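Local coordinates for protein fanconi-associated nuclease 1 homolog (Pseudomonas aeruginosa, PDB 5Y7Q) that is a bacterial homolog of Fanconi-associated nuclease 1, a multidomain, largely helical protein with a VRR-NUC nuclease-family domain at its C-terminal end, at residues D376-F381 against Y573-V578; L496-D501 against F532-R537. All blocks are in the same frame, centred on the assembly; numbering follows the deposited sequence.

Contact 1: D376-F381 against Y573-V578; sequences DLCLAF and YVRWHV
Leu377 and Leu379 lie opposite Val574 and Trp576 where strands 374-380 and 569-577 run parallel at one margin of the mixed five-stranded sheet, 374-380 outermost. The strands are twisted 33° against each other while staying evenly spaced. Each leucine bonds to the residues flanking its partner: Leu377 through N to Tyr573 O and through O to Arg575 N, Leu379 likewise to Arg575 O and His577 N, all at 3.0 Å. A fifth bond, from Phe381 N to His577 O at 3.3 Å, is weak and bent, just past the last bridge.

On the leucine face, Leu377 CB meets Val574 CG2 at 4.1 Å, and Leu379 CB lies equally far from Trp576 CZ3. The other face holds Cys378, whose SG comes to the edge of the Arg575 guanidinium, 3.8 Å from NH1.

Helix 388-396 packs under the apolar face, Val392 against Val574, Val388 against Trp576 and His395 against both leucines. Arg374 salt-bridges Asp376 OD1 and makes a cation-pi contact with Tyr573.

Phe381, its ring carried to the indole by a CG opposite the backbone N (chi1 -162°), makes an edge-on T-shaped stack, planes at 82°, CD1 3.6 Å from Trp576 CG; Val574 CG1 lies over the opposite indole face.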
ATOM      1  N   ASP A 376      -9.848  18.264 -30.370  1.00 97.87           N
ATOM      2  CA  ASP A 376      -9.405  19.505 -29.760  1.00 89.73           C
ATOM      3  C   ASP A 376     -10.611  20.279 -29.242  1.00 88.79           C
ATOM      4  O   ASP A 376     -11.669  20.308 -29.879  1.00 92.41           O
ATOM      5  CB  ASP A 376      -8.592  20.330 -30.760  1.00 95.58           C
ATOM      6  CG  ASP A 376      -7.200  19.728 -31.029  1.00104.98           C
ATOM      7  OD1 ASP A 376      -6.200  20.201 -30.435  1.00103.77           O
ATOM      8  OD2 ASP A 376      -7.097  18.776 -31.834  1.00106.84           O
ATOM      9  N   LEU A 377     -10.460  20.856 -28.054  1.00 83.11           N
ATOM     10  CA  LEU A 377     -11.504  21.637 -27.410  1.00 80.09           C
ATOM     11  C   LEU A 377     -10.907  22.946 -26.935  1.00 86.06           C
ATOM     12  O   LEU A 377      -9.843  22.951 -26.312  1.00 82.72           O
ATOM     13  CB  LEU A 377     -12.105  20.912 -26.212  1.00 86.10           C
ATOM     14  CG  LEU A 377     -13.125  19.807 -26.406  1.00 83.51           C
ATOM     15  CD1 LEU A 377     -13.628  19.375 -25.040  1.00 76.60           C
ATOM     16  CD2 LEU A 377     -14.249  20.329 -27.248  1.00 79.73           C
ATOM     17  N   CYS A 378     -11.594  24.046 -27.221  1.00 83.20           N
ATOM     18  CA  CYS A 378     -11.218  25.364 -26.737  1.00 85.84           C
ATOM     19  C   CYS A 378     -12.329  25.801 -25.787  1.00 89.89           C
ATOM     20  O   CYS A 378     -13.441  26.114 -26.224  1.00 93.06           O
ATOM     21  CB  CYS A 378     -11.027  26.320 -27.914  1.00 90.13           C
ATOM     22  SG  CYS A 378     -10.675  28.035 -27.526  1.00102.29           S
ATOM     23  N   LEU A 379     -12.034  25.814 -24.486  1.00 85.19           N
ATOM     24  CA  LEU A 379     -13.049  25.996 -23.459  1.00 85.10           C
ATOM     25  C   LEU A 379     -12.803  27.259 -22.655  1.00 91.14           C
ATOM     26  O   LEU A 379     -11.665  27.719 -22.508  1.00 95.81           O
ATOM     27  CB  LEU A 379     -13.082  24.818 -22.493  1.00 88.40           C
ATOM     28  CG  LEU A 379     -13.608  23.504 -23.028  1.00 85.32           C
ATOM     29  CD1 LEU A 379     -13.494  22.492 -21.918  1.00 78.39           C
ATOM     30  CD2 LEU A 379     -15.048  23.679 -23.487  1.00 81.03           C
ATOM     31  N   ALA A 380     -13.891  27.781 -22.087  1.00 86.41           N
ATOM     32  CA  ALA A 380     -13.806  28.977 -21.263  1.00 93.21           C
ATOM     33  C   ALA A 380     -12.841  28.750 -20.108  1.00102.78           C
ATOM     34  O   ALA A 380     -12.640  27.624 -19.654  1.00105.70           O
ATOM     35  CB  ALA A 380     -15.187  29.353 -20.727  1.00 90.46           C
ATOM     36  N   PHE A 381     -12.206  29.824 -19.661  1.00110.11           N
ATOM     37  CA  PHE A 381     -11.384  29.740 -18.461  1.00118.39           C
ATOM     38  C   PHE A 381     -12.287  29.783 -17.231  1.00122.17           C
ATOM     39  O   PHE A 381     -13.050  30.746 -17.066  1.00120.95           O
ATOM     40  CB  PHE A 381     -10.364  30.865 -18.418  1.00127.24           C
ATOM     41  CG  PHE A 381      -9.225  30.604 -17.472  1.00127.76           C
ATOM     42  CD1 PHE A 381      -8.354  29.550 -17.698  1.00122.19           C
ATOM     43  CD2 PHE A 381      -9.027  31.405 -16.359  1.00131.48           C
ATOM     44  CE1 PHE A 381      -7.309  29.299 -16.836  1.00120.52           C
ATOM     45  CE2 PHE A 381      -7.983  31.159 -15.491  1.00131.96           C
ATOM     46  CZ  PHE A 381      -7.122  30.103 -15.734  1.00126.44           C
ATOM     47  N   TYR A 573      -7.611  17.172 -26.155  1.00 78.57           N
ATOM     48  CA  TYR A 573      -6.630  18.175 -25.766  1.00 83.32           C
ATOM     49  C   TYR A 573      -7.318  19.533 -25.627  1.00 87.24           C
ATOM     50  O   TYR A 573      -7.954  20.010 -26.573  1.00 91.29           O
ATOM     51  CB  TYR A 573      -5.508  18.244 -26.801  1.00 82.78           C
ATOM     52  CG  TYR A 573      -4.666  16.984 -26.914  1.00 87.05           C
ATOM     53  CD1 TYR A 573      -3.462  16.863 -26.211  1.00 95.69           C
ATOM     54  CD2 TYR A 573      -5.055  15.926 -27.733  1.00 82.88           C
ATOM     55  CE1 TYR A 573      -2.668  15.725 -26.314  1.00 92.70           C
ATOM     56  CE2 TYR A 573      -4.263  14.777 -27.844  1.00 87.51           C
ATOM     57  CZ  TYR A 573      -3.074  14.685 -27.125  1.00 91.08           C
ATOM     58  OH  TYR A 573      -2.274  13.568 -27.217  1.00 93.16           O
ATOM     59  N   VAL A 574      -7.167  20.168 -24.465  1.00 85.56           N
ATOM     60  CA  VAL A 574      -7.902  21.384 -24.127  1.00 85.65           C
ATOM     61  C   VAL A 574      -6.971  22.597 -24.083  1.00 90.37           C
ATOM     62  O   VAL A 574      -5.866  22.533 -23.526  1.00 99.35           O
ATOM     63  CB  VAL A 574      -8.638  21.187 -22.788  1.00 75.52           C
ATOM     64  CG1 VAL A 574      -9.264  22.490 -22.284  1.00 71.06           C
ATOM     65  CG2 VAL A 574      -9.682  20.129 -22.965  1.00 65.07           C
ATOM     66  N   ARG A 575      -7.423  23.700 -24.684  1.00 81.25           N
ATOM     67  CA  ARG A 575      -6.870  25.039 -24.519  1.00 87.05           C
ATOM     68  C   ARG A 575      -7.902  25.923 -23.825  1.00 91.16           C
ATOM     69  O   ARG A 575      -9.109  25.666 -23.889  1.00 90.71           O
ATOM     70  CB  ARG A 575      -6.510  25.698 -25.856  1.00 89.87           C
ATOM     71  CG  ARG A 575      -5.492  25.014 -26.744  1.00 99.63           C
ATOM     72  CD  ARG A 575      -5.336  25.808 -28.086  1.00109.58           C
ATOM     73  NE  ARG A 575      -6.622  26.317 -28.591  1.00111.11           N
ATOM     74  CZ  ARG A 575      -6.797  26.932 -29.762  1.00120.04           C
ATOM     75  NH1 ARG A 575      -8.004  27.364 -30.112  1.00120.08           N
ATOM     76  NH2 ARG A 575      -5.776  27.115 -30.591  1.00125.56           N
ATOM     77  N   TRP A 576      -7.431  26.980 -23.170  1.00 91.30           N
ATOM     78  CA  TRP A 576      -8.322  27.908 -22.489  1.00 94.08           C
ATOM     79  C   TRP A 576      -8.466  29.207 -23.277  1.00103.41           C
ATOM     80  O   TRP A 576      -7.504  29.709 -23.866  1.00109.90           O
ATOM     81  CB  TRP A 576      -7.819  28.241 -21.086  1.00 97.06           C
ATOM     82  CG  TRP A 576      -7.606  27.089 -20.175  1.00 96.17           C
ATOM     83  CD1 TRP A 576      -6.422  26.701 -19.615  1.00 97.29           C
ATOM     84  CD2 TRP A 576      -8.603  26.189 -19.671  1.00 90.27           C
ATOM     85  NE1 TRP A 576      -6.620  25.613 -18.805  1.00 90.94           N
ATOM     86  CE2 TRP A 576      -7.948  25.279 -18.818  1.00 84.44           C
ATOM     87  CE3 TRP A 576      -9.985  26.062 -19.864  1.00 91.68           C
ATOM     88  CZ2 TRP A 576      -8.622  24.250 -18.160  1.00 85.40           C
ATOM     89  CZ3 TRP A 576     -10.659  25.044 -19.211  1.00 85.71           C
ATOM     90  CH2 TRP A 576      -9.974  24.149 -18.364  1.00 87.89           C
ATOM     91  N   HIS A 577      -9.672  29.766 -23.257  1.00 99.64           N
ATOM     92  CA  HIS A 577      -9.973  31.033 -23.904  1.00106.91           C
ATOM     93  C   HIS A 577     -10.130  32.114 -22.840  1.00111.91           C
ATOM     94  O   HIS A 577     -10.913  31.944 -21.897  1.00112.29           O
ATOM     95  CB  HIS A 577     -11.248  30.915 -24.748  1.00109.25           C
ATOM     96  CG  HIS A 577     -11.666  32.196 -25.402  1.00121.06           C
ATOM     97  ND1 HIS A 577     -12.210  33.251 -24.699  1.00130.13           N
ATOM     98  CD2 HIS A 577     -11.628  32.591 -26.698  1.00126.90           C
ATOM     99  CE1 HIS A 577     -12.482  34.243 -25.530  1.00132.60           C
ATOM    100  NE2 HIS A 577     -12.139  33.869 -26.750  1.00131.23           N
ATOM    101  N   VAL A 578      -9.386  33.216 -22.988  1.00118.32           N
ATOM    102  CA  VAL A 578      -9.501  34.395 -22.125  1.00120.51           C
ATOM    103  C   VAL A 578      -9.890  35.583 -22.996  1.00132.17           C
ATOM    104  O   VAL A 578      -9.069  36.087 -23.774  1.00140.01           O
ATOM    105  CB  VAL A 578      -8.199  34.699 -21.370  1.00118.70           C
ATOM    106  CG1 VAL A 578      -8.428  35.826 -20.372  1.00124.24           C
ATOM    107  CG2 VAL A 578      -7.651  33.460 -20.689  1.00114.11           C
TER

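Contact 2: L496-D501 against F532-R537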
ATOM      1  N   LEU A 496     -23.977   2.092 -13.348  1.00 58.45           N
ATOM      2  CA  LEU A 496     -23.962   0.644 -13.538  1.00 60.20           C
ATOM      3  C   LEU A 496     -24.886   0.233 -14.674  1.00 65.22           C
ATOM      4  O   LEU A 496     -24.513  -0.577 -15.527  1.00 67.34           O
ATOM      5  CB  LEU A 496     -24.382  -0.067 -12.259  1.00 60.67           C
ATOM      6  CG  LEU A 496     -24.250  -1.583 -12.372  1.00 68.68           C
ATOM      7  CD1 LEU A 496     -22.803  -1.935 -12.693  1.00 59.55           C
ATOM      8  CD2 LEU A 496     -24.712  -2.259 -11.085  1.00 77.13           C
ATOM      9  N   GLU A 497     -26.111   0.757 -14.681  1.00 60.43           N
ATOM     10  CA  GLU A 497     -27.091   0.302 -15.657  1.00 69.75           C
ATOM     11  C   GLU A 497     -26.689   0.748 -17.060  1.00 77.05           C
ATOM     12  O   GLU A 497     -26.660  -0.060 -18.004  1.00 77.75           O
ATOM     13  CB  GLU A 497     -28.484   0.808 -15.267  1.00 80.05           C
ATOM     14  CG  GLU A 497     -29.566  -0.290 -15.089  1.00105.04           C
ATOM     15  CD  GLU A 497     -29.142  -1.459 -14.176  1.00114.99           C
ATOM     16  OE1 GLU A 497     -28.867  -2.562 -14.704  1.00118.63           O
ATOM     17  OE2 GLU A 497     -29.094  -1.282 -12.934  1.00114.52           O
ATOM     18  N   GLN A 498     -26.304   2.023 -17.201  1.00 76.04           N
ATOM     19  CA  GLN A 498     -25.792   2.491 -18.487  1.00 66.07           C
ATOM     20  C   GLN A 498     -24.575   1.684 -18.929  1.00 64.81           C
ATOM     21  O   GLN A 498     -24.494   1.263 -20.087  1.00 66.46           O
ATOM     22  CB  GLN A 498     -25.473   3.982 -18.417  1.00 56.19           C
ATOM     23  CG  GLN A 498     -26.694   4.799 -18.049  1.00 64.88           C
ATOM     24  CD  GLN A 498     -26.423   6.283 -17.981  1.00 71.63           C
ATOM     25  OE1 GLN A 498     -25.292   6.707 -17.770  1.00 66.33           O
ATOM     26  NE2 GLN A 498     -27.469   7.084 -18.169  1.00 84.31           N
ATOM     27  N   ALA A 499     -23.638   1.411 -18.015  1.00 64.29           N
ATOM     28  CA  ALA A 499     -22.495   0.591 -18.400  1.00 57.74           C
ATOM     29  C   ALA A 499     -22.940  -0.795 -18.866  1.00 62.21           C
ATOM     30  O   ALA A 499     -22.461  -1.297 -19.889  1.00 66.71           O
ATOM     31  CB  ALA A 499     -21.517   0.489 -17.240  1.00 57.94           C
ATOM     32  N   LEU A 500     -23.907  -1.394 -18.172  1.00 61.74           N
ATOM     33  CA  LEU A 500     -24.322  -2.752 -18.490  1.00 65.71           C
ATOM     34  C   LEU A 500     -24.932  -2.819 -19.872  1.00 77.07           C
ATOM     35  O   LEU A 500     -24.626  -3.721 -20.663  1.00 83.20           O
ATOM     36  CB  LEU A 500     -25.317  -3.254 -17.455  1.00 61.60           C
ATOM     37  CG  LEU A 500     -24.734  -3.730 -16.124  1.00 71.38           C
ATOM     38  CD1 LEU A 500     -25.774  -4.582 -15.411  1.00 87.67           C
ATOM     39  CD2 LEU A 500     -23.456  -4.527 -16.322  1.00 56.38           C
ATOM     40  N   ASP A 501     -25.825  -1.887 -20.171  1.00 79.23           N
ATOM     41  CA  ASP A 501     -26.566  -1.994 -21.410  1.00 90.50           C
ATOM     42  C   ASP A 501     -25.834  -1.386 -22.605  1.00 83.49           C
ATOM     43  O   ASP A 501     -26.124  -1.773 -23.743  1.00 79.61           O
ATOM     44  CB  ASP A 501     -27.966  -1.404 -21.195  1.00107.68           C
ATOM     45  CG  ASP A 501     -28.821  -2.272 -20.225  1.00122.87           C
ATOM     46  OD1 ASP A 501     -29.447  -3.265 -20.686  1.00125.07           O
ATOM     47  OD2 ASP A 501     -28.852  -1.974 -19.000  1.00117.46           O
ATOM     48  N   PHE A 532     -21.835   7.821 -22.622  1.00 55.57           N
ATOM     49  CA  PHE A 532     -22.834   6.879 -23.071  1.00 62.80           C
ATOM     50  C   PHE A 532     -23.925   7.628 -23.813  1.00 70.18           C
ATOM     51  O   PHE A 532     -24.317   8.743 -23.435  1.00 78.54           O
ATOM     52  CB  PHE A 532     -23.445   6.104 -21.898  1.00 68.31           C
ATOM     53  CG  PHE A 532     -22.453   5.258 -21.140  1.00 67.33           C
ATOM     54  CD1 PHE A 532     -21.879   4.138 -21.726  1.00 70.93           C
ATOM     55  CD2 PHE A 532     -22.101   5.578 -19.831  1.00 54.88           C
ATOM     56  CE1 PHE A 532     -20.968   3.364 -21.025  1.00 67.26           C
ATOM     57  CE2 PHE A 532     -21.199   4.811 -19.132  1.00 47.71           C
ATOM     58  CZ  PHE A 532     -20.631   3.709 -19.718  1.00 57.93           C
ATOM     59  N   TRP A 533     -24.407   6.994 -24.870  1.00 62.11           N
ATOM     60  CA  TRP A 533     -25.607   7.414 -25.579  1.00 75.59           C
ATOM     61  C   TRP A 533     -26.554   6.232 -25.416  1.00 84.55           C
ATOM     62  O   TRP A 533     -26.488   5.258 -26.194  1.00 93.12           O
ATOM     63  CB  TRP A 533     -25.311   7.730 -27.041  1.00 77.94           C
ATOM     64  CG  TRP A 533     -24.370   8.910 -27.319  1.00 74.68           C
ATOM     65  CD1 TRP A 533     -24.730  10.215 -27.545  1.00 68.34           C
ATOM     66  CD2 TRP A 533     -22.935   8.865 -27.461  1.00 74.86           C
ATOM     67  NE1 TRP A 533     -23.616  10.981 -27.807  1.00 63.84           N
ATOM     68  CE2 TRP A 533     -22.502  10.181 -27.771  1.00 72.41           C
ATOM     69  CE3 TRP A 533     -21.974   7.849 -27.346  1.00 73.22           C
ATOM     70  CZ2 TRP A 533     -21.149  10.505 -27.962  1.00 68.77           C
ATOM     71  CZ3 TRP A 533     -20.626   8.176 -27.539  1.00 76.83           C
ATOM     72  CH2 TRP A 533     -20.230   9.492 -27.844  1.00 72.85           C
ATOM     73  N   PRO A 534     -27.363   6.221 -24.348  1.00 85.75           N
ATOM     74  CA  PRO A 534     -28.222   5.052 -24.072  1.00 83.50           C
ATOM     75  C   PRO A 534     -29.264   4.783 -25.126  1.00 87.42           C
ATOM     76  O   PRO A 534     -29.790   3.665 -25.154  1.00 84.49           O
ATOM     77  CB  PRO A 534     -28.880   5.395 -22.725  1.00 77.53           C
ATOM     78  CG  PRO A 534     -28.616   6.852 -22.500  1.00 84.34           C
ATOM     79  CD  PRO A 534     -27.316   7.147 -23.202  1.00 81.64           C
ATOM     80  N   ALA A 535     -29.586   5.760 -25.979  1.00 76.73           N
ATOM     81  CA  ALA A 535     -30.566   5.539 -27.043  1.00 88.72           C
ATOM     82  C   ALA A 535     -30.096   4.461 -28.010  1.00 97.36           C
ATOM     83  O   ALA A 535     -30.831   3.513 -28.316  1.00111.96           O
ATOM     84  CB  ALA A 535     -30.836   6.845 -27.796  1.00 83.83           C
ATOM     85  N   GLN A 536     -28.890   4.617 -28.542  1.00 85.36           N
ATOM     86  CA  GLN A 536     -28.293   3.652 -29.448  1.00 86.62           C
ATOM     87  C   GLN A 536     -27.329   2.700 -28.752  1.00 79.11           C
ATOM     88  O   GLN A 536     -26.599   1.981 -29.428  1.00 93.84           O
ATOM     89  CB  GLN A 536     -27.616   4.382 -30.606  1.00 97.49           C
ATOM     90  CG  GLN A 536     -26.883   5.642 -30.182  1.00 97.91           C
ATOM     91  CD  GLN A 536     -27.031   6.789 -31.170  1.00 98.02           C
ATOM     92  OE1 GLN A 536     -26.243   7.742 -31.151  1.00 90.54           O
ATOM     93  NE2 GLN A 536     -28.050   6.713 -32.026  1.00104.66           N
ATOM     94  N   ARG A 537     -27.262   2.728 -27.420  1.00 79.60           N
ATOM     95  CA  ARG A 537     -26.428   1.808 -26.621  1.00 78.44           C
ATOM     96  C   ARG A 537     -24.947   1.900 -26.995  1.00 75.34           C
ATOM     97  O   ARG A 537     -24.256   0.883 -27.138  1.00 75.56           O
ATOM     98  CB  ARG A 537     -26.921   0.361 -26.723  1.00 76.23           C
ATOM     99  CG  ARG A 537     -28.397   0.194 -26.359  1.00 95.66           C
ATOM    100  CD  ARG A 537     -28.872  -1.239 -26.505  1.00 91.43           C
ATOM    101  NE  ARG A 537     -28.273  -2.061 -25.477  1.00 98.34           N
ATOM    102  CZ  ARG A 537     -28.272  -3.389 -25.462  1.00105.02           C
ATOM    103  NH1 ARG A 537     -28.843  -4.068 -26.454  1.00 90.65           N
ATOM    104  NH2 ARG A 537     -27.691  -4.033 -24.435  1.00106.49           N
TER
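Arg537 reaches the helix through a single acceptor, the main-chain oxygen of Asp501. Its NE and NH2 both lie 2.8 Å from Asp501 O, so the guanidinium takes the carbonyl side-on. Both bonds are well short of straight, and the oxygen sits somewhat out of the guanidinium plane. The NH2 bond lies in the carbonyl plane on a lone pair, whereas NE comes from a position tilted out of that plane. The chain starts with CG beside the backbone N, and the bend about CG-CD (chi3 70°) brings the NE/NH2 edge up to the carbonyl oxygen. Asp501 adds charge more loosely: its OD1 is 4.2 Å from Arg537 NH2, well out of the guanidinium plane.

Arg537 closes the turn of a beta hairpin, whose strands 529-533 and 538-545 run antiparallel in the mixed sheet, while Asp501 belongs to the C-terminal end of helix 493-502. The helix-end carbonyls would probably favour a positive charge here; Arg468 donates from NE to Leu500 O, and its NH2 lies close to Arg537 NH2, two like charges at the helix end.

Phe532 turns one ring face toward the helix backbone, with Gln498 O and Ala499 N above its rim. Its CZ comes 3.9 Å from Ala499 CA and 4.2 Å from Ala499 CB. Gln498 lies beside the CD2 side of the ring: its CB and its OE1 are each 4.0 Å from Phe532 CD2. With CG anti to the carbonyl carbon (chi1 -59°) and the rest of the chain extended, Gln498 runs past the ring, its amide plane turned 61° from the ring plane. OE1 is held by a hydrogen bond to His404 NE2, on the strand 402-405 beside 529-533, which positions the amide. Ala499 also touches Leu410 of helix 409-418.

In the fold
From the N terminus, the chain passes through its long helical part before reaching strand 374-380, the first half of contact 1. It then runs through helix 388-396, strand 402-405 and several further helices to helix 493-502, where contact 2 opens. Strand 529-533 and its turn close contact 2 after 30 intervening residues. Strand 538-545 and helix 553-564 follow, and strand 569-577 closes contact 1 near the C terminus. Contact 2 is therefore nested inside the much longer loop of contact 1. Both reach the same mixed sheet: contact 1 joins two strands at one edge, and contact 2 sets a helix against an inner strand, with nearest atoms about 12 Å apart.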